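PDB 4H51: aspartate aminotransferase from Leishmania major, which probably catalyses, with pyridoxal 5'-phosphate as cofactor, the transfer of an amino group between L-aspartate and 2-oxoglutarate. Local coordinates for residues A375-C380 against D412-V417; M366-L370 against S390-A396. All blocks are in the same frame, centred on the assembly; numbering follows the deposited sequence.

Contact 1: residues A375-C380 against D412-V417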
ATOM      1  N   ALA B 375     -11.318  -1.508  34.695  1.00 33.98           N
ATOM      2  CA  ALA B 375     -10.453  -1.080  35.798  1.00 35.67           C
ATOM      3  C   ALA B 375      -9.386  -2.149  36.118  1.00 35.53           C
ATOM      4  O   ALA B 375      -8.232  -1.812  36.368  1.00 36.27           O
ATOM      5  CB  ALA B 375     -11.287  -0.731  37.048  1.00 33.49           C
ATOM      6  N   GLN B 376      -9.786  -3.418  36.134  1.00 34.86           N
ATOM      7  CA  GLN B 376      -8.830  -4.526  36.253  1.00 33.92           C
ATOM      8  C   GLN B 376      -7.749  -4.579  35.174  1.00 32.84           C
ATOM      9  O   GLN B 376      -6.574  -4.877  35.479  1.00 33.60           O
ATOM     10  CB  GLN B 376      -9.563  -5.851  36.321  1.00 32.29           C
ATOM     11  CG  GLN B 376     -10.366  -5.961  37.587  1.00 32.49           C
ATOM     12  CD  GLN B 376     -11.322  -7.125  37.557  1.00 33.26           C
ATOM     13  OE1 GLN B 376     -11.670  -7.629  36.488  1.00 33.67           O
ATOM     14  NE2 GLN B 376     -11.773  -7.545  38.723  1.00 33.12           N
ATOM     15  N   CYS B 377      -8.114  -4.315  33.922  1.00 28.57           N
ATOM     16  CA  CYS B 377      -7.118  -4.295  32.863  1.00 27.29           C
ATOM     17  C   CYS B 377      -6.157  -3.091  33.029  1.00 29.61           C
ATOM     18  O   CYS B 377      -4.949  -3.225  32.875  1.00 28.18           O
ATOM     19  CB  CYS B 377      -7.778  -4.286  31.490  1.00 25.61           C
ATOM     20  SG  CYS B 377      -8.842  -5.729  31.166  1.00 21.35           S
ATOM     21  N   GLU B 378      -6.703  -1.917  33.360  1.00 30.96           N
ATOM     22  CA  GLU B 378      -5.889  -0.722  33.660  1.00 32.81           C
ATOM     23  C   GLU B 378      -4.887  -0.991  34.790  1.00 33.73           C
ATOM     24  O   GLU B 378      -3.714  -0.606  34.687  1.00 36.32           O
ATOM     25  CB  GLU B 378      -6.800   0.503  33.992  1.00 34.07           C
ATOM     26  CG  GLU B 378      -7.190   1.232  32.711  1.00 32.78           C
ATOM     27  CD  GLU B 378      -8.394   2.153  32.841  1.00 33.17           C
ATOM     28  OE1 GLU B 378      -9.029   2.169  33.923  1.00 33.04           O
ATOM     29  OE2 GLU B 378      -8.702   2.824  31.831  1.00 32.26           O
ATOM     30  N   TYR B 379      -5.350  -1.654  35.844  1.00 31.68           N
ATOM     31  CA  TYR B 379      -4.493  -2.120  36.873  1.00 33.02           C
ATOM     32  C   TYR B 379      -3.274  -2.879  36.256  1.00 33.34           C
ATOM     33  O   TYR B 379      -2.078  -2.491  36.454  1.00 31.08           O
ATOM     34  CB  TYR B 379      -5.276  -3.038  37.834  1.00 33.72           C
ATOM     35  CG  TYR B 379      -4.405  -3.539  38.939  1.00 35.88           C
ATOM     36  CD1 TYR B 379      -4.196  -2.771  40.096  1.00 37.88           C
ATOM     37  CD2 TYR B 379      -3.751  -4.758  38.835  1.00 36.71           C
ATOM     38  CE1 TYR B 379      -3.368  -3.221  41.118  1.00 39.30           C
ATOM     39  CE2 TYR B 379      -2.919  -5.219  39.859  1.00 39.16           C
ATOM     40  CZ  TYR B 379      -2.716  -4.444  40.991  1.00 39.61           C
ATOM     41  OH  TYR B 379      -1.880  -4.898  41.999  1.00 40.82           O
ATOM     42  N   CYS B 380      -3.588  -3.918  35.469  1.00 29.64           N
ATOM     43  CA  CYS B 380      -2.576  -4.824  34.965  1.00 28.38           C
ATOM     44  C   CYS B 380      -1.550  -3.972  34.228  1.00 29.35           C
ATOM     45  O   CYS B 380      -0.319  -4.161  34.363  1.00 29.36           O
ATOM     46  CB  CYS B 380      -3.213  -5.886  34.033  1.00 27.63           C
ATOM     47  SG  CYS B 380      -4.163  -7.236  34.798  1.00 26.99           S
ATOM     48  N   ASP B 412      -4.080 -11.134  41.343  1.00 37.84           N
ATOM     49  CA  ASP B 412      -4.107  -9.874  42.133  1.00 38.20           C
ATOM     50  C   ASP B 412      -5.257  -8.924  41.708  1.00 39.30           C
ATOM     51  O   ASP B 412      -5.867  -8.255  42.551  1.00 38.57           O
ATOM     52  CB  ASP B 412      -2.807  -9.071  41.957  1.00 38.59           C
ATOM     53  CG  ASP B 412      -1.607  -9.662  42.687  1.00 40.72           C
ATOM     54  OD1 ASP B 412      -1.709 -10.715  43.381  1.00 39.23           O
ATOM     55  OD2 ASP B 412      -0.527  -9.029  42.536  1.00 40.40           O
ATOM     56  N   ALA B 413      -5.517  -8.819  40.401  1.00 37.11           N
ATOM     57  CA  ALA B 413      -6.500  -7.881  39.892  1.00 35.68           C
ATOM     58  C   ALA B 413      -7.924  -8.334  40.228  1.00 36.46           C
ATOM     59  O   ALA B 413      -8.761  -7.516  40.642  1.00 38.79           O
ATOM     60  CB  ALA B 413      -6.347  -7.682  38.388  1.00 34.28           C
ATOM     61  N   VAL B 414      -8.195  -9.629  40.081  1.00 34.45           N
ATOM     62  CA  VAL B 414      -9.499 -10.193  40.403  1.00 33.81           C
ATOM     63  C   VAL B 414      -9.788  -9.993  41.891  1.00 37.90           C
ATOM     64  O   VAL B 414     -10.863  -9.509  42.264  1.00 36.95           O
ATOM     65  CB  VAL B 414      -9.566 -11.685  40.006  1.00 32.40           C
ATOM     66  CG1 VAL B 414     -10.815 -12.383  40.505  1.00 31.45           C
ATOM     67  CG2 VAL B 414      -9.499 -11.831  38.487  1.00 30.02           C
ATOM     68  N   ARG B 415      -8.820 -10.353  42.738  1.00 38.74           N
ATOM     69  CA  ARG B 415      -8.994 -10.270  44.188  1.00 40.93           C
ATOM     70  C   ARG B 415      -9.078  -8.862  44.751  1.00 41.65           C
ATOM     71  O   ARG B 415      -9.807  -8.633  45.706  1.00 44.33           O
ATOM     72  CB  ARG B 415      -7.835 -10.997  44.884  1.00 41.78           C
ATOM     73  CG  ARG B 415      -7.893 -12.490  44.677  1.00 41.73           C
ATOM     74  CD  ARG B 415      -6.640 -13.207  45.154  1.00 42.98           C
ATOM     75  NE  ARG B 415      -6.762 -14.641  44.882  1.00 42.34           N
ATOM     76  CZ  ARG B 415      -7.362 -15.514  45.677  1.00 43.54           C
ATOM     77  NH1 ARG B 415      -7.890 -15.119  46.826  1.00 46.29           N
ATOM     78  NH2 ARG B 415      -7.424 -16.794  45.335  1.00 42.28           N
ATOM     79  N   ASN B 416      -8.303  -7.938  44.196  1.00 43.29           N
ATOM     80  CA  ASN B 416      -8.077  -6.625  44.814  1.00 45.99           C
ATOM     81  C   ASN B 416      -8.694  -5.422  44.099  1.00 46.17           C
ATOM     82  O   ASN B 416      -8.697  -4.318  44.658  1.00 44.11           O
ATOM     83  CB  ASN B 416      -6.566  -6.379  44.965  1.00 47.70           C
ATOM     84  CG  ASN B 416      -5.842  -7.525  45.670  1.00 49.23           C
ATOM     85  OD1 ASN B 416      -6.416  -8.248  46.519  1.00 50.73           O
ATOM     86  ND2 ASN B 416      -4.568  -7.702  45.318  1.00 47.96           N
ATOM     87  N   VAL B 417      -9.182  -5.629  42.868  1.00 44.88           N
ATOM     88  CA  VAL B 417      -9.842  -4.586  42.067  1.00 44.62           C
ATOM     89  C   VAL B 417     -11.202  -5.052  41.502  1.00 44.79           C
ATOM     90  O   VAL B 417     -11.747  -6.087  41.893  1.00 44.20           O
ATOM     91  CB  VAL B 417      -8.985  -4.139  40.856  1.00 43.59           C
ATOM     92  CG1 VAL B 417      -9.540  -2.843  40.282  1.00 43.15           C
ATOM     93  CG2 VAL B 417      -7.517  -3.985  41.228  1.00 44.91           C
TER

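Contact 2: residues M366-L370 against S390-A396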
ATOM      1  N   MET B 366      -3.640 -16.215  18.478  1.00 20.51           N
ATOM      2  CA  MET B 366      -2.679 -15.426  19.245  1.00 24.28           C
ATOM      3  C   MET B 366      -3.224 -14.897  20.566  1.00 24.39           C
ATOM      4  O   MET B 366      -2.477 -14.787  21.547  1.00 25.19           O
ATOM      5  CB  MET B 366      -2.217 -14.246  18.434  1.00 25.78           C
ATOM      6  CG  MET B 366      -1.050 -14.646  17.556  1.00 29.39           C
ATOM      7  SD  MET B 366       0.025 -13.241  17.307  1.00 28.97           S
ATOM      8  CE  MET B 366       1.162 -14.253  16.334  1.00 30.77           C
ATOM      9  N   PHE B 367      -4.518 -14.606  20.594  1.00 23.66           N
ATOM     10  CA  PHE B 367      -5.090 -13.903  21.743  1.00 22.81           C
ATOM     11  C   PHE B 367      -5.858 -14.767  22.772  1.00 25.80           C
ATOM     12  O   PHE B 367      -6.310 -15.916  22.495  1.00 23.94           O
ATOM     13  CB  PHE B 367      -5.989 -12.814  21.224  1.00 22.57           C
ATOM     14  CG  PHE B 367      -5.308 -11.840  20.304  1.00 22.06           C
ATOM     15  CD1 PHE B 367      -4.372 -10.930  20.788  1.00 20.99           C
ATOM     16  CD2 PHE B 367      -5.640 -11.784  18.960  1.00 21.78           C
ATOM     17  CE1 PHE B 367      -3.774  -9.993  19.946  1.00 21.43           C
ATOM     18  CE2 PHE B 367      -5.044 -10.850  18.111  1.00 21.28           C
ATOM     19  CZ  PHE B 367      -4.115  -9.953  18.589  1.00 20.82           C
ATOM     20  N   SER B 368      -5.970 -14.188  23.972  1.00 24.24           N
ATOM     21  CA  SER B 368      -6.945 -14.570  24.993  1.00 24.46           C
ATOM     22  C   SER B 368      -7.768 -13.280  25.253  1.00 23.59           C
ATOM     23  O   SER B 368      -7.201 -12.183  25.363  1.00 20.81           O
ATOM     24  CB  SER B 368      -6.173 -15.039  26.217  1.00 27.95           C
ATOM     25  OG  SER B 368      -6.931 -15.625  27.276  1.00 32.39           O
ATOM     26  N   PHE B 369      -9.095 -13.390  25.264  1.00 21.24           N
ATOM     27  CA  PHE B 369      -9.963 -12.381  25.830  1.00 18.94           C
ATOM     28  C   PHE B 369     -10.219 -12.846  27.280  1.00 17.97           C
ATOM     29  O   PHE B 369     -10.949 -13.806  27.491  1.00 16.85           O
ATOM     30  CB  PHE B 369     -11.262 -12.347  25.013  1.00 20.39           C
ATOM     31  CG  PHE B 369     -11.802 -10.983  24.756  1.00 20.30           C
ATOM     32  CD1 PHE B 369     -10.971  -9.962  24.347  1.00 20.74           C
ATOM     33  CD2 PHE B 369     -13.157 -10.728  24.831  1.00 22.09           C
ATOM     34  CE1 PHE B 369     -11.455  -8.704  24.089  1.00 21.03           C
ATOM     35  CE2 PHE B 369     -13.641  -9.471  24.586  1.00 21.05           C
ATOM     36  CZ  PHE B 369     -12.801  -8.455  24.205  1.00 21.59           C
ATOM     37  N   LEU B 370      -9.579 -12.206  28.261  1.00 17.12           N
ATOM     38  CA  LEU B 370      -9.460 -12.800  29.589  1.00 18.67           C
ATOM     39  C   LEU B 370     -10.722 -12.629  30.438  1.00 19.81           C
ATOM     40  O   LEU B 370     -10.908 -13.368  31.364  1.00 21.14           O
ATOM     41  CB  LEU B 370      -8.263 -12.210  30.354  1.00 18.15           C
ATOM     42  CG  LEU B 370      -6.911 -12.488  29.716  1.00 18.02           C
ATOM     43  CD1 LEU B 370      -5.797 -11.641  30.330  1.00 18.37           C
ATOM     44  CD2 LEU B 370      -6.609 -13.979  29.856  1.00 18.82           C
ATOM     45  N   SER B 390      -9.868  -3.906  27.059  1.00 20.31           N
ATOM     46  CA  SER B 390     -10.943  -4.912  26.857  1.00 19.59           C
ATOM     47  C   SER B 390     -10.594  -6.342  27.311  1.00 17.90           C
ATOM     48  O   SER B 390     -11.402  -7.274  27.189  1.00 17.21           O
ATOM     49  CB  SER B 390     -11.344  -4.925  25.385  1.00 19.08           C
ATOM     50  OG  SER B 390     -10.228  -5.222  24.537  1.00 23.41           O
ATOM     51  N   GLY B 391      -9.388  -6.504  27.825  1.00 17.05           N
ATOM     52  CA  GLY B 391      -8.916  -7.771  28.349  1.00 16.38           C
ATOM     53  C   GLY B 391      -8.227  -8.669  27.336  1.00 15.25           C
ATOM     54  O   GLY B 391      -8.042  -9.845  27.591  1.00 14.65           O
ATOM     55  N   ARG B 392      -7.829  -8.122  26.194  1.00 14.89           N
ATOM     56  CA  ARG B 392      -7.095  -8.892  25.194  1.00 15.04           C
ATOM     57  C   ARG B 392      -5.622  -9.000  25.496  1.00 14.95           C
ATOM     58  O   ARG B 392      -4.957  -7.981  25.719  1.00 15.13           O
ATOM     59  CB  ARG B 392      -7.233  -8.265  23.783  1.00 15.23           C
ATOM     60  CG  ARG B 392      -6.829  -9.261  22.714  1.00 16.03           C
ATOM     61  CD  ARG B 392      -6.787  -8.702  21.292  1.00 16.71           C
ATOM     62  NE  ARG B 392      -5.610  -7.859  21.062  1.00 18.02           N
ATOM     63  CZ  ARG B 392      -5.372  -7.155  19.945  1.00 18.76           C
ATOM     64  NH1 ARG B 392      -6.239  -7.183  18.946  1.00 18.85           N
ATOM     65  NH2 ARG B 392      -4.250  -6.421  19.833  1.00 19.19           N
ATOM     66  N   ALA B 393      -5.099 -10.219  25.434  1.00 14.32           N
ATOM     67  CA  ALA B 393      -3.706 -10.500  25.720  1.00 14.52           C
ATOM     68  C   ALA B 393      -3.146 -11.270  24.553  1.00 14.49           C
ATOM     69  O   ALA B 393      -3.748 -12.245  24.139  1.00 15.08           O
ATOM     70  CB  ALA B 393      -3.564 -11.349  27.008  1.00 14.50           C
ATOM     71  N   ASN B 394      -2.003 -10.831  24.023  1.00 14.02           N
ATOM     72  CA  ASN B 394      -1.243 -11.601  23.051  1.00 13.48           C
ATOM     73  C   ASN B 394      -0.511 -12.699  23.764  1.00 14.15           C
ATOM     74  O   ASN B 394       0.530 -12.485  24.322  1.00 13.16           O
ATOM     75  CB  ASN B 394      -0.258 -10.699  22.303  1.00 13.36           C
ATOM     76  CG  ASN B 394       0.635 -11.467  21.390  1.00 13.06           C
ATOM     77  OD1 ASN B 394       0.278 -12.561  20.954  1.00 12.70           O
ATOM     78  ND2 ASN B 394       1.854 -10.940  21.144  1.00 13.42           N
ATOM     79  N   MET B 395      -1.054 -13.909  23.706  1.00 14.70           N
ATOM     80  CA  MET B 395      -0.463 -15.035  24.367  1.00 15.30           C
ATOM     81  C   MET B 395       0.800 -15.466  23.675  1.00 14.99           C
ATOM     82  O   MET B 395       1.684 -16.035  24.294  1.00 15.76           O
ATOM     83  CB  MET B 395      -1.445 -16.219  24.467  1.00 16.19           C
ATOM     84  CG  MET B 395      -2.811 -15.865  25.029  1.00 16.41           C
ATOM     85  SD  MET B 395      -2.777 -15.331  26.770  1.00 17.61           S
ATOM     86  CE  MET B 395      -2.470 -16.857  27.658  1.00 16.66           C
ATOM     87  N   ALA B 396       0.937 -15.114  22.398  1.00 14.10           N
ATOM     88  CA  ALA B 396       2.157 -15.436  21.665  1.00 13.87           C
ATOM     89  C   ALA B 396       3.313 -14.515  22.067  1.00 14.00           C
ATOM     90  O   ALA B 396       4.449 -14.750  21.685  1.00 14.30           O
ATOM     91  CB  ALA B 396       1.890 -15.306  20.164  1.00 13.65           C
TER

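Contact 1: residues A375-C380 against D412-V417
The phenol ring of Tyr379 receives Val417, Ala413 and Asp412 on one side of its plane, each approaching at a slant. Val417 makes the definite CH-pi contact: its CG2 lies 4.2 Å from the centroid of the Tyr379 ring, 29° off the normal and so off-centre, displaced toward CD1. On that same side, but nearer CD2, Ala413 CB comes to 3.9 Å from Tyr379 CD2, while Asp412 CB approaches the hydroxyl end more loosely. With CG anti to the backbone N, Tyr379 carries its ring out to lie beside Ala413 and Val417; His383 stacks on it as well.

The second flat group is the amide of Gln376. Its two ends divide their work: OE1 accepts a hydrogen bond from the backbone N of Ser373, and NE2 reaches over to Val417 O in a weak bond of 3.5 Å with an N-H...O angle of 155°. Ser373 is thus the stronger partner of the amide. An extended chain carries the amide this far, and Gln376 CG passes Val417 CB at 4.0 Å, the two side chains running alongside each other head to tail.

Ala413, with its short side chain, lies where the backbones come nearest. Its CB fits between Tyr379 and Cys380, whose SG is 4.2 Å from it, and the CA atoms of Gln376 and Ala413 are 5.5 Å apart. Val417 CG1 meets Ala375 CB on the exposed margin.

The result is a helix-helix packing in which the segments 375-380 and 412-416 of helices 374-382 and 400-416 run at 133° to each other, their axes 9.5 Å apart at closest approach, characteristic of the helical outer layer of the small domain in class I aminotransferases.

Contact 2: residues M366-L370 against S390-A396
Phe367-Phe369 and Arg392-Asn394 form a two-stranded antiparallel sheet, a compact element of the aminotransferase small domain. Ser368 and Ala393 are its hydrogen-bonded pair, with Ser368 N to Ala393 O at 3.0 Å and Ala393 N to Ser368 O at 2.9 Å. Beyond the strands, Leu370 N donates to Gly391 O and Met395 N to Met366 O.

On one face Arg392 lies against Phe367. The bend at chi3 (75°) folds its guanidinium flat over the ring, centres 3.8 Å apart and planes at 20°, while Arg392 CD sits 3.5 Å from the Phe367 centroid. Met366 CB backs the opposite face of that ring. Asn201 and the carbonyl of Val50 hold NH1 and NH2, fixing the rotation of the group. Farther along, Ser390 O lies over one face of the Phe369 ring, 3.4 Å from CE1.

The other face carries Ser368 CB, 3.5 Å from Met395 SD, and Leu370 CD1 against Ala393 CB. There helix 320-350 packs on the sheet, Arg341 touching Ser368 and Met395, and Val344 touching Met395. Backbone bonds of Asn394 with Leu49 and of Ala396 with Arg55 join the pair to the segment following strand 47-48.

Overall arrangement
From the N terminus the chain passes through strand 47-48, the large mixed sheet and helix 320-350 before either contact begins. The four segments then follow one another alternately: 366-370, 375-380, 390-396, 412-417. Contact 2 closes a loop of 19 residues that holds helix 374-382 and strand 385-386, the latter parallel to strand 47-48. Contact 1 closes a loop of 31 residues that contains strand 392-394 and most of helix 400-416, so the two loops cross rather than nest. Their centres are 15 Å apart, yet they meet where Cys377 SG lies 3.5 Å from Gly391 N. Contact 1 fastens the C-terminal helix to helix 374-382, contact 2 pairs the strands, and the Cys377-Gly391 packing joins the two.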